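Local coordinates for PlaB phospholipase (Legionella pneumophila, PDB 6ZTI), which probably cleaves phospholipids as an alpha/beta-hydrolase virulence factor whose activity is controlled by NAD(H)-mediated tetramerization, at residues Met16-Val21 with Leu48-Gly53; His99-Pro104 with Lys160-Trp165; Leu413-Lys418 with Val453-Met458; Gln426-Tyr431 with Gly481-Lys486. One frame throughout, in Å; residues are numbered along the deposited sequence.

Contact 1. Residues Met16-Val21 with Leu48-Gly53; sequences MIVIFV and LDIQVG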
loop_
_atom_site.group_PDB
_atom_site.type_symbol
_atom_site.label_atom_id
_atom_site.label_comp_id
_atom_site.label_asym_id
_atom_site.label_seq_id
_atom_site.Cartn_x
_atom_site.Cartn_y
_atom_site.Cartn_z
ATOM N N MET B 16 -18.715 -33.209 37.299
ATOM C CA MET B 16 -17.907 -32.567 36.274
ATOM C C MET B 16 -18.686 -32.440 34.971
ATOM O O MET B 16 -19.363 -33.377 34.545
ATOM C CB MET B 16 -16.617 -33.367 36.034
ATOM C CG MET B 16 -15.843 -32.967 34.781
ATOM S SD MET B 16 -14.240 -33.810 34.625
ATOM C CE MET B 16 -13.296 -32.972 35.903
ATOM N N ILE B 17 -18.579 -31.277 34.339
ATOM C CA ILE B 17 -19.010 -31.075 32.964
ATOM C C ILE B 17 -17.761 -30.965 32.104
ATOM O O ILE B 17 -16.758 -30.379 32.530
ATOM C CB ILE B 17 -19.873 -29.807 32.828
ATOM C CG1 ILE B 17 -21.152 -29.926 33.651
ATOM C CG2 ILE B 17 -20.177 -29.514 31.349
ATOM C CD1 ILE B 17 -21.827 -28.589 33.891
ATOM N N VAL B 18 -17.814 -31.518 30.896
ATOM C CA VAL B 18 -16.731 -31.395 29.925
ATOM C C VAL B 18 -17.276 -30.657 28.715
ATOM O O VAL B 18 -18.372 -30.965 28.240
ATOM C CB VAL B 18 -16.153 -32.763 29.517
ATOM C CG1 VAL B 18 -15.067 -32.588 28.436
ATOM C CG2 VAL B 18 -15.573 -33.458 30.714
ATOM N N ILE B 19 -16.521 -29.670 28.237
ATOM C CA ILE B 19 -16.854 -28.923 27.032
ATOM C C ILE B 19 -15.655 -28.998 26.095
ATOM O O ILE B 19 -14.549 -28.582 26.462
ATOM C CB ILE B 19 -17.203 -27.455 27.332
ATOM C CG1 ILE B 19 -18.372 -27.362 28.318
ATOM C CG2 ILE B 19 -17.551 -26.727 26.048
ATOM C CD1 ILE B 19 -18.640 -25.946 28.799
ATOM N N PHE B 20 -15.873 -29.517 24.891
ATOM C CA PHE B 20 -14.848 -29.546 23.857
ATOM C C PHE B 20 -14.867 -28.251 23.056
ATOM O O PHE B 20 -15.933 -27.687 22.799
ATOM C CB PHE B 20 -15.068 -30.742 22.932
ATOM C CG PHE B 20 -14.717 -32.062 23.562
ATOM C CD1 PHE B 20 -15.650 -32.745 24.328
ATOM C CD2 PHE B 20 -13.447 -32.611 23.405
ATOM C CE1 PHE B 20 -15.331 -33.948 24.920
ATOM C CE2 PHE B 20 -13.123 -33.811 23.996
ATOM C CZ PHE B 20 -14.067 -34.486 24.756
ATOM N N VAL B 21 -13.680 -27.781 22.657
ATOM C CA VAL B 21 -13.542 -26.525 21.920
ATOM C C VAL B 21 -12.480 -26.695 20.840
ATOM O O VAL B 21 -11.326 -27.011 21.145
ATOM C CB VAL B 21 -13.173 -25.351 22.846
ATOM C CG1 VAL B 21 -13.112 -24.046 22.067
ATOM C CG2 VAL B 21 -14.154 -25.238 23.968
ATOM N N LEU B 48 -14.452 -41.430 35.738
ATOM C CA LEU B 48 -14.761 -40.011 35.821
ATOM C C LEU B 48 -16.141 -39.848 36.445
ATOM O O LEU B 48 -16.929 -40.795 36.505
ATOM C CB LEU B 48 -14.721 -39.343 34.438
ATOM C CG LEU B 48 -13.374 -39.351 33.712
ATOM C CD1 LEU B 48 -13.531 -38.822 32.292
ATOM C CD2 LEU B 48 -12.343 -38.533 34.479
ATOM N N ASP B 49 -16.421 -38.632 36.917
ATOM C CA ASP B 49 -17.694 -38.316 37.555
ATOM C C ASP B 49 -18.490 -37.379 36.653
ATOM O O ASP B 49 -18.751 -36.225 37.006
ATOM C CB ASP B 49 -17.457 -37.692 38.936
ATOM C CG ASP B 49 -18.675 -37.803 39.851
ATOM O OD1 ASP B 49 -19.579 -38.617 39.548
ATOM O OD2 ASP B 49 -18.733 -37.077 40.872
ATOM N N ILE B 50 -18.870 -37.873 35.479
ATOM C CA ILE B 50 -19.564 -37.088 34.469
ATOM C C ILE B 50 -20.905 -37.758 34.233
ATOM O O ILE B 50 -20.961 -38.879 33.713
ATOM C CB ILE B 50 -18.785 -36.999 33.154
ATOM C CG1 ILE B 50 -17.317 -36.659 33.406
ATOM C CG2 ILE B 50 -19.438 -35.970 32.248
ATOM C CD1 ILE B 50 -16.477 -36.733 32.150
ATOM N N GLN B 51 -21.983 -37.070 34.582
ATOM C CA GLN B 51 -23.302 -37.637 34.355
ATOM C C GLN B 51 -23.561 -37.735 32.857
ATOM O O GLN B 51 -22.960 -37.019 32.047
ATOM C CB GLN B 51 -24.373 -36.792 35.050
ATOM C CG GLN B 51 -24.007 -36.423 36.494
ATOM C CD GLN B 51 -25.141 -35.753 37.256
ATOM O OE1 GLN B 51 -25.866 -34.916 36.712
ATOM N NE2 GLN B 51 -25.295 -36.117 38.526
ATOM N N VAL B 52 -24.433 -38.672 32.485
ATOM C CA VAL B 52 -24.872 -38.763 31.101
ATOM C C VAL B 52 -25.477 -37.429 30.702
ATOM O O VAL B 52 -26.320 -36.871 31.418
ATOM C CB VAL B 52 -25.879 -39.909 30.923
ATOM C CG1 VAL B 52 -26.375 -39.959 29.485
ATOM C CG2 VAL B 52 -25.241 -41.231 31.323
ATOM N N GLY B 53 -25.034 -36.900 29.569
ATOM C CA GLY B 53 -25.506 -35.623 29.088
ATOM C C GLY B 53 -24.716 -34.424 29.561
ATOM O O GLY B 53 -25.118 -33.292 29.267
HETATM O O HOH W 1 -21.373 -34.309 35.589
#

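Contact 2. Residues His99-Pro104 with Lys160-Trp165; sequences HSTGGP and KCVLDW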
loop_
_atom_site.group_PDB
_atom_site.type_symbol
_atom_site.label_atom_id
_atom_site.label_comp_id
_atom_site.label_asym_id
_atom_site.label_seq_id
_atom_site.Cartn_x
_atom_site.Cartn_y
_atom_site.Cartn_z
ATOM N N HIS B 99 -8.498 -27.442 21.378
ATOM C CA HIS B 99 -7.523 -27.762 20.350
ATOM C C HIS B 99 -7.203 -26.483 19.595
ATOM O O HIS B 99 -8.095 -25.676 19.310
ATOM C CB HIS B 99 -8.042 -28.856 19.391
ATOM C CG HIS B 99 -7.072 -29.239 18.312
ATOM N ND1 HIS B 99 -7.377 -29.137 16.972
ATOM C CD2 HIS B 99 -5.809 -29.726 18.373
ATOM C CE1 HIS B 99 -6.342 -29.538 16.254
ATOM N NE2 HIS B 99 -5.377 -29.904 17.079
ATOM N N SER B 100 -5.917 -26.283 19.322
ATOM C CA SER B 100 -5.446 -25.187 18.488
ATOM C C SER B 100 -5.954 -23.856 19.040
ATOM O O SER B 100 -5.652 -23.518 20.191
ATOM C CB SER B 100 -5.860 -25.496 17.043
ATOM O OG SER B 100 -5.396 -24.514 16.146
ATOM N N THR B 101 -6.700 -23.080 18.257
ATOM C CA THR B 101 -7.109 -21.749 18.693
ATOM C C THR B 101 -8.037 -21.785 19.896
ATOM O O THR B 101 -8.160 -20.776 20.599
ATOM C CB THR B 101 -7.800 -21.009 17.539
ATOM O OG1 THR B 101 -7.111 -21.277 16.318
ATOM C CG2 THR B 101 -7.792 -19.505 17.785
ATOM N N GLY B 102 -8.719 -22.905 20.136
ATOM C CA GLY B 102 -9.610 -22.978 21.278
ATOM C C GLY B 102 -8.931 -22.648 22.599
ATOM O O GLY B 102 -9.577 -22.144 23.524
ATOM N N GLY B 103 -7.638 -22.933 22.712
ATOM C CA GLY B 103 -6.890 -22.616 23.909
ATOM C C GLY B 103 -6.854 -21.121 24.151
ATOM O O GLY B 103 -7.399 -20.616 25.134
ATOM N N PRO B 104 -6.207 -20.384 23.247
ATOM C CA PRO B 104 -6.225 -18.920 23.327
ATOM C C PRO B 104 -7.601 -18.327 23.558
ATOM O O PRO B 104 -7.718 -17.297 24.234
ATOM C CB PRO B 104 -5.664 -18.506 21.962
ATOM C CG PRO B 104 -4.727 -19.585 21.604
ATOM C CD PRO B 104 -5.329 -20.865 22.166
ATOM N N LYS B 160 -10.015 -13.395 8.681
ATOM C CA LYS B 160 -8.863 -12.503 8.694
ATOM C C LYS B 160 -8.570 -11.988 10.093
ATOM O O LYS B 160 -7.403 -11.830 10.469
ATOM C CB LYS B 160 -9.088 -11.334 7.737
ATOM C CG LYS B 160 -7.815 -10.545 7.435
ATOM C CD LYS B 160 -7.639 -9.367 8.378
ATOM C CE LYS B 160 -6.336 -8.626 8.119
ATOM N NZ LYS B 160 -6.189 -7.437 9.016
ATOM N N CYS B 161 -9.611 -11.702 10.883
ATOM C CA CYS B 161 -9.362 -11.117 12.196
ATOM C C CYS B 161 -8.741 -12.126 13.153
ATOM O O CYS B 161 -7.916 -11.755 13.993
ATOM C CB CYS B 161 -10.650 -10.548 12.779
ATOM S SG CYS B 161 -11.187 -9.024 11.939
ATOM N N VAL B 162 -9.117 -13.399 13.047
ATOM C CA VAL B 162 -8.444 -14.405 13.852
ATOM C C VAL B 162 -6.995 -14.591 13.398
ATOM O O VAL B 162 -6.121 -14.900 14.212
ATOM C CB VAL B 162 -9.223 -15.730 13.801
ATOM C CG1 VAL B 162 -8.440 -16.824 14.545
ATOM C CG2 VAL B 162 -10.616 -15.541 14.394
ATOM N N LEU B 163 -6.721 -14.450 12.099
ATOM C CA LEU B 163 -5.341 -14.536 11.627
ATOM C C LEU B 163 -4.492 -13.396 12.165
ATOM O O LEU B 163 -3.299 -13.585 12.434
ATOM C CB LEU B 163 -5.299 -14.531 10.099
ATOM C CG LEU B 163 -5.912 -15.749 9.405
ATOM C CD1 LEU B 163 -5.791 -15.615 7.895
ATOM C CD2 LEU B 163 -5.246 -17.035 9.860
ATOM N N ASP B 164 -5.072 -12.204 12.326
ATOM C CA ASP B 164 -4.320 -11.115 12.943
ATOM C C ASP B 164 -3.924 -11.455 14.375
ATOM O O ASP B 164 -2.866 -11.017 14.847
ATOM C CB ASP B 164 -5.145 -9.833 12.918
ATOM C CG ASP B 164 -5.301 -9.258 11.526
ATOM O OD1 ASP B 164 -4.386 -9.418 10.691
ATOM O OD2 ASP B 164 -6.346 -8.637 11.274
ATOM N N TRP B 165 -4.756 -12.226 15.083
ATOM C CA TRP B 165 -4.405 -12.672 16.432
ATOM C C TRP B 165 -3.309 -13.728 16.378
ATOM O O TRP B 165 -2.324 -13.660 17.120
ATOM C CB TRP B 165 -5.646 -13.225 17.161
ATOM C CG TRP B 165 -5.504 -13.328 18.676
ATOM C CD1 TRP B 165 -6.056 -12.491 19.615
ATOM C CD2 TRP B 165 -4.755 -14.306 19.419
ATOM N NE1 TRP B 165 -5.697 -12.886 20.878
ATOM C CE2 TRP B 165 -4.903 -13.997 20.788
ATOM C CE3 TRP B 165 -3.988 -15.410 19.063
ATOM C CZ2 TRP B 165 -4.302 -14.745 21.793
ATOM C CZ3 TRP B 165 -3.381 -16.159 20.070
ATOM C CH2 TRP B 165 -3.545 -15.822 21.416
#

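Contact 3. Residues Leu413-Lys418 with Val453-Met458; sequences LGFRVK and VMVEIM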
loop_
_atom_site.group_PDB
_atom_site.type_symbol
_atom_site.label_atom_id
_atom_site.label_comp_id
_atom_site.label_asym_id
_atom_site.label_seq_id
_atom_site.Cartn_x
_atom_site.Cartn_y
_atom_site.Cartn_z
ATOM N N LEU B 413 25.822 -14.914 25.877
ATOM C CA LEU B 413 24.794 -14.640 24.890
ATOM C C LEU B 413 24.237 -13.256 25.174
ATOM O O LEU B 413 23.961 -12.925 26.328
ATOM C CB LEU B 413 23.657 -15.662 24.934
ATOM C CG LEU B 413 22.494 -15.393 23.981
ATOM C CD1 LEU B 413 22.948 -15.483 22.546
ATOM C CD2 LEU B 413 21.368 -16.405 24.248
ATOM N N GLY B 414 24.031 -12.475 24.118
ATOM C CA GLY B 414 23.534 -11.129 24.282
ATOM C C GLY B 414 22.717 -10.647 23.102
ATOM O O GLY B 414 22.536 -11.350 22.103
ATOM N N PHE B 415 22.182 -9.435 23.260
ATOM C CA PHE B 415 21.469 -8.718 22.215
ATOM C C PHE B 415 22.151 -7.386 21.949
ATOM O O PHE B 415 22.660 -6.740 22.867
ATOM C CB PHE B 415 20.019 -8.400 22.596
ATOM C CG PHE B 415 19.208 -9.582 22.968
ATOM C CD1 PHE B 415 19.207 -10.710 22.186
ATOM C CD2 PHE B 415 18.407 -9.547 24.091
ATOM C CE1 PHE B 415 18.439 -11.792 22.521
ATOM C CE2 PHE B 415 17.636 -10.640 24.435
ATOM C CZ PHE B 415 17.660 -11.760 23.651
ATOM N N ARG B 416 22.112 -6.955 20.696
ATOM C CA ARG B 416 22.459 -5.592 20.336
ATOM C C ARG B 416 21.366 -5.070 19.413
ATOM O O ARG B 416 20.979 -5.746 18.450
ATOM C CB ARG B 416 23.835 -5.517 19.675
ATOM C CG ARG B 416 24.112 -4.187 19.033
ATOM C CD ARG B 416 25.567 -4.049 18.536
ATOM N NE ARG B 416 26.461 -3.527 19.577
ATOM C CZ ARG B 416 27.585 -2.841 19.353
ATOM N NH1 ARG B 416 27.978 -2.571 18.110
ATOM N NH2 ARG B 416 28.313 -2.402 20.379
ATOM N N VAL B 417 20.846 -3.890 19.732
ATOM C CA VAL B 417 19.781 -3.256 18.971
ATOM C C VAL B 417 20.301 -1.914 18.491
ATOM O O VAL B 417 20.710 -1.072 19.301
ATOM C CB VAL B 417 18.503 -3.062 19.794
ATOM C CG1 VAL B 417 17.474 -2.319 18.959
ATOM C CG2 VAL B 417 17.964 -4.383 20.247
ATOM N N LYS B 418 20.286 -1.724 17.183
ATOM C CA LYS B 418 20.640 -0.465 16.542
ATOM C C LYS B 418 19.365 0.083 15.909
ATOM O O LYS B 418 18.881 -0.469 14.919
ATOM C CB LYS B 418 21.735 -0.699 15.503
ATOM C CG LYS B 418 22.305 0.547 14.839
ATOM C CD LYS B 418 23.323 0.146 13.776
ATOM C CE LYS B 418 23.815 1.340 12.975
ATOM N NZ LYS B 418 24.161 0.987 11.565
ATOM N N VAL B 453 10.155 -16.728 24.867
ATOM C CA VAL B 453 10.469 -15.614 25.765
ATOM C C VAL B 453 10.075 -14.317 25.067
ATOM O O VAL B 453 10.408 -14.110 23.892
ATOM C CB VAL B 453 11.952 -15.598 26.189
ATOM C CG1 VAL B 453 12.884 -15.458 24.986
ATOM C CG2 VAL B 453 12.222 -14.473 27.182
ATOM N N MET B 454 9.341 -13.462 25.782
ATOM C CA MET B 454 8.969 -12.145 25.279
ATOM C C MET B 454 9.999 -11.127 25.750
ATOM O O MET B 454 10.315 -11.059 26.936
ATOM C CB MET B 454 7.574 -11.768 25.762
ATOM C CG MET B 454 6.502 -12.806 25.353
ATOM S SD MET B 454 5.024 -12.715 26.370
ATOM C CE MET B 454 4.408 -11.113 25.923
ATOM N N VAL B 455 10.546 -10.363 24.817
ATOM C CA VAL B 455 11.632 -9.434 25.099
ATOM C C VAL B 455 11.153 -8.052 24.688
ATOM O O VAL B 455 11.038 -7.755 23.495
ATOM C CB VAL B 455 12.926 -9.812 24.368
ATOM C CG1 VAL B 455 14.069 -8.855 24.752
ATOM C CG2 VAL B 455 13.326 -11.262 24.678
ATOM N N GLU B 456 10.872 -7.209 25.665
ATOM C CA GLU B 456 10.475 -5.835 25.395
ATOM C C GLU B 456 11.694 -4.942 25.587
ATOM O O GLU B 456 12.224 -4.846 26.695
ATOM C CB GLU B 456 9.336 -5.394 26.311
ATOM C CG GLU B 456 8.887 -3.969 26.061
ATOM C CD GLU B 456 7.749 -3.548 26.969
ATOM O OE1 GLU B 456 6.591 -3.900 26.674
ATOM O OE2 GLU B 456 8.020 -2.873 27.984
ATOM N N ILE B 457 12.134 -4.289 24.519
ATOM C CA ILE B 457 13.284 -3.391 24.585
ATOM C C ILE B 457 12.778 -1.963 24.406
ATOM O O ILE B 457 12.186 -1.631 23.370
ATOM C CB ILE B 457 14.347 -3.751 23.537
ATOM C CG1 ILE B 457 14.866 -5.181 23.763
ATOM C CG2 ILE B 457 15.490 -2.741 23.598
ATOM C CD1 ILE B 457 15.462 -5.794 22.577
ATOM N N MET B 458 12.985 -1.126 25.422
ATOM C CA MET B 458 12.592 0.279 25.384
ATOM C C MET B 458 13.844 1.151 25.302
ATOM O O MET B 458 14.633 1.206 26.254
ATOM C CB MET B 458 11.769 0.654 26.614
ATOM C CG MET B 458 11.238 2.094 26.557
ATOM S SD MET B 458 10.673 2.747 28.131
ATOM C CE MET B 458 9.034 2.042 28.221
#

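Contact 4. Residues Gln426-Tyr431 with Gly481-Lys486; sequences QALAYY and GKPTGK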
loop_
_atom_site.group_PDB
_atom_site.type_symbol
_atom_site.label_atom_id
_atom_site.label_comp_id
_atom_site.label_asym_id
_atom_site.label_seq_id
_atom_site.Cartn_x
_atom_site.Cartn_y
_atom_site.Cartn_z
ATOM N N GLN B 426 22.327 12.533 11.529
ATOM C CA GLN B 426 21.309 11.947 10.666
ATOM C C GLN B 426 19.939 12.575 10.894
ATOM O O GLN B 426 19.208 12.845 9.934
ATOM C CB GLN B 426 21.238 10.436 10.906
ATOM C CG GLN B 426 22.565 9.732 10.700
ATOM C CD GLN B 426 22.497 8.264 11.032
ATOM O OE1 GLN B 426 21.425 7.726 11.329
ATOM N NE2 GLN B 426 23.646 7.599 10.985
ATOM N N ALA B 427 19.580 12.802 12.153
ATOM C CA ALA B 427 18.318 13.435 12.503
ATOM C C ALA B 427 18.465 14.063 13.880
ATOM O O ALA B 427 19.312 13.657 14.678
ATOM C CB ALA B 427 17.165 12.430 12.499
ATOM N N LEU B 428 17.620 15.060 14.151
ATOM C CA LEU B 428 17.647 15.733 15.440
ATOM C C LEU B 428 16.958 14.928 16.536
ATOM O O LEU B 428 17.156 15.224 17.719
ATOM C CB LEU B 428 17.010 17.119 15.296
ATOM C CG LEU B 428 17.867 18.065 14.452
ATOM C CD1 LEU B 428 17.121 19.336 14.134
ATOM C CD2 LEU B 428 19.188 18.396 15.156
ATOM N N ALA B 429 16.151 13.932 16.170
ATOM C CA ALA B 429 15.618 12.934 17.092
ATOM C C ALA B 429 16.203 11.585 16.689
ATOM O O ALA B 429 16.060 11.166 15.536
ATOM C CB ALA B 429 14.089 12.909 17.047
ATOM N N TYR B 430 16.870 10.909 17.622
ATOM C CA TYR B 430 17.640 9.720 17.276
ATOM C C TYR B 430 17.758 8.818 18.502
ATOM O O TYR B 430 17.346 9.177 19.608
ATOM C CB TYR B 430 19.026 10.099 16.747
ATOM C CG TYR B 430 19.842 10.813 17.774
ATOM C CD1 TYR B 430 19.638 12.158 18.029
ATOM C CD2 TYR B 430 20.793 10.140 18.519
ATOM C CE1 TYR B 430 20.373 12.822 18.992
ATOM C CE2 TYR B 430 21.534 10.796 19.484
ATOM C CZ TYR B 430 21.320 12.136 19.714
ATOM O OH TYR B 430 22.062 12.788 20.679
ATOM N N TYR B 431 18.369 7.656 18.297
ATOM C CA TYR B 431 18.463 6.608 19.305
ATOM C C TYR B 431 19.898 6.131 19.429
ATOM O O TYR B 431 20.605 5.988 18.428
ATOM C CB TYR B 431 17.565 5.406 18.950
ATOM C CG TYR B 431 16.113 5.754 18.868
ATOM C CD1 TYR B 431 15.328 5.802 20.009
ATOM C CD2 TYR B 431 15.526 6.052 17.656
ATOM C CE1 TYR B 431 13.990 6.145 19.945
ATOM C CE2 TYR B 431 14.206 6.394 17.580
ATOM C CZ TYR B 431 13.439 6.442 18.726
ATOM O OH TYR B 431 12.108 6.780 18.634
ATOM N N GLY B 481 19.751 24.184 11.452
ATOM C CA GLY B 481 19.456 22.851 11.942
ATOM C C GLY B 481 20.673 22.078 12.399
ATOM O O GLY B 481 20.557 20.878 12.681
ATOM N N LYS B 482 21.834 22.721 12.481
ATOM C CA LYS B 482 23.055 22.058 12.925
ATOM C C LYS B 482 22.906 21.596 14.372
ATOM O O LYS B 482 22.619 22.426 15.247
ATOM C CB LYS B 482 24.243 23.012 12.803
ATOM C CG LYS B 482 25.052 22.896 11.510
ATOM C CD LYS B 482 24.184 22.830 10.256
ATOM C CE LYS B 482 24.211 21.432 9.639
ATOM N NZ LYS B 482 23.395 21.337 8.391
ATOM N N PRO B 483 23.098 20.311 14.672
ATOM C CA PRO B 483 22.947 19.850 16.057
ATOM C C PRO B 483 23.917 20.533 17.005
ATOM O O PRO B 483 25.042 20.866 16.638
ATOM C CB PRO B 483 23.251 18.352 15.970
ATOM C CG PRO B 483 23.140 18.002 14.531
ATOM C CD PRO B 483 23.505 19.219 13.772
ATOM N N THR B 484 23.469 20.709 18.255
ATOM C CA THR B 484 24.366 21.142 19.318
ATOM C C THR B 484 25.236 20.005 19.829
ATOM O O THR B 484 26.327 20.259 20.342
ATOM C CB THR B 484 23.581 21.708 20.499
ATOM O OG1 THR B 484 22.926 20.633 21.187
ATOM C CG2 THR B 484 22.545 22.708 20.028
ATOM N N GLY B 485 24.777 18.759 19.697
ATOM C CA GLY B 485 25.457 17.629 20.290
ATOM C C GLY B 485 25.053 17.334 21.717
ATOM O O GLY B 485 25.557 16.363 22.298
ATOM N N LYS B 486 24.178 18.149 22.301
ATOM C CA LYS B 486 23.621 17.925 23.628
ATOM C C LYS B 486 22.123 17.675 23.515
ATOM O O LYS B 486 21.427 18.345 22.745
ATOM C CB LYS B 486 23.878 19.129 24.543
ATOM C CG LYS B 486 25.311 19.249 25.037
ATOM C CD LYS B 486 26.123 20.217 24.199
ATOM C CE LYS B 486 27.535 20.382 24.755
ATOM N NZ LYS B 486 28.312 19.102 24.750
#

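Contact 1. Residues Met16-Val21 with Leu48-Gly53
Met16 and Ile50 carry most of this contact, in which the first residue of an inner strand of the parallel sheet meets the loop that leads into its neighbour. The backbone makes the polar link: Met16 N donates to Asp49 O at 3.0 Å with an N-H...O angle of 161°. Asp49 takes part mainly through this carbonyl, and Met16 CB also approaches Asp49 O, to 3.7 Å. Ile50 then divides its branches. CG2 comes up to Met16 O at 3.5 Å, while CG1, set beside the backbone N of Ile50 (chi1 -47°), carries CD1 inward until it lies 3.7 Å from Val18 CG2; the two side chains cross obliquely. Met16 starts toward the loop, its CG 4.2 Å from Ile50 CG1, but a bend at chi3 (-73°) turns its end away, and the side chain also packs on Leu295 of helix 286-296. The start of the strand is thus joined to the loop by one isoleucine and one backbone bond. In the fold, the 48-53 loop closes a beta-alpha-beta crossover, from strand 16-21 through helix 35-44 to the parallel strand 55-60. Ser43, just ahead of the loop, hydrogen-bonds to the carbonyls of Leu48 and Ile50; Leu48 packs on helices 35-44 and 286-296, and strand 93-99 flanks strand 16-21 on its other side.

Contact 2. Residues His99-Pro104 with Lys160-Trp165
Pro104 and Trp165 make the tighter half of this wholly apolar contact, with no hydrogen bond between the two segments. The benzo end of the indole does the touching: Trp165 CH2 is 3.5 Å from Pro104 CB, and Trp165 CZ3 is 4.0 Å from Pro104 CG, so two ring atoms of the proline share one end of the larger ring. Trp165 reaches this far because its CG stands opposite the backbone N (chi1 -163°), projecting the indole off helix 160-166. One turn earlier, Val162 CG1 meets Thr101 CG2 at 4.3 Å, a looser methyl contact. Val162 and Trp165, three residues apart, therefore form one apolar side of the short helix. In the next shell, Met172, Ser173 and Leu176 of helix 171-180 pack on Trp165, Trp24 touches Thr101, and Asn133 lies against Pro104. The outward side of the helix is ionic instead: Lys160 NZ reaches the syn lone pair of Asp164 OD2 at 2.6 Å, and Asn386 holds the other carboxylate oxygen. On the 99-104 side, a type II' turn from His99 to Gly102, closed by Gly102 N to His99 O at 3.0 Å, places Thr101, and Pro104 follows on the helix it leads into. Ser100 sits at that turn with a positive phi (55°), and its OG makes a weak hydrogen bond with His266 NE2. A sharp strand-turn-helix with a serine at its apex is the nucleophile elbow of alpha/beta hydrolases, consistent with Ser100 occupying the nucleophile position.

Contact 3. Residues Leu413-Lys418 with Val453-Met458
Phe415 and Val455 meet across a beta meander, in which strands 412-419, 429-439 and 452-463 follow one another in a mixed sheet. The two strands described here are not neighbours: 429-439 runs between them, antiparallel to both, and no hydrogen bond joins them. What joins them is the face of the sheet onto which alternate residues of each strand project. From Phe415 CB, which points toward the other strand, CG is turned away from the carbonyl carbon (chi1 -56°), and the ring leans across the intervening strand. CD2 comes within 4.4 Å of Val455 CG1, and CE2, farther out, approaches that same methyl to 4.0 Å. CZ, beyond it, has already drawn back, to 4.7 Å from Val455 CG1. Other residues pack on the ring and its stem: Phe345 edge-to-face, with Leu235, Ile446 and Leu362 against the side chain. Leu362 belongs to an NAD(+) site, and a bound thio-NAD is about 8 Å from the Phe415 side chain, so the apolar layer borders the nucleotide-binding region. Residues of the opposite parity serve polar partners, Arg416 bridging to Asp435 and Glu456 to Arg346. Farther along, the Val417 and Ile457 side chains run alongside one another, pointing opposite ways, their CA atoms 8.6 Å apart. Val417 also packs on Leu360 and Leu347. The touch itself is methyl on methyl: Val417 CG2 lies 3.7 Å from Ile457 CD1.

Contact 4. Residues Gln426-Tyr431 with Gly481-Lys486
Leu428 packs on Gly481 and Pro483 at the outer end of the mixed beta sheet, where the approach to strand 429-439 meets the C-terminal tail and its ST turn. One branched tip does all the touching. With CG swung to the backbone N side (chi1 -69°), the tip comes nearer the tail than the start of the side chain would suggest. Leu428 CD2 lies 3.8 Å from Gly481 O and 4.0 Å from Pro483 CG; the other methyl, Leu428 CD1, is 4.0 Å from Gly481 O. The leucine side chain is set roughly perpendicular to the proline. No hydrogen bond runs directly between the segments, but Asp464 serves both: its backbone bonds to that of Leu428, and its carboxylate oxygens take Thr484 N and Gly485 N. Another copy of the protein covers the leucine further, since Asp64 of the second subunit hydrogen-bonds to Leu428 N and Ile61 of that subunit packs on the side chain. Within the tail, the ST turn is closed by Lys486 N, which donates to Thr484 OG1 at 3.0 Å with an N-H...O angle of 164°.

Contacts 2 and 3 are buried, while 1 and 4 are only partly so, on opposite sides of the chain's centre, and both meet the second subunit. Contacts 1 and 2 each have one segment on, or ending, a strand of the parallel hydrolase sheet and touch directly, Val21 O lying 2.9 Å from His99 N in a probable hydrogen bond. Contacts 3 and 4 both reach the mixed sheet, and their segments alternate along the chain; strand 429-439, whose start lies in contact 4, runs between the strands of contact 3. Chemistry follows place: the buried pair rely on apolar side chains, contact 1 adds a backbone bond, and contact 4 sets a leucine against a proline and a carbonyl.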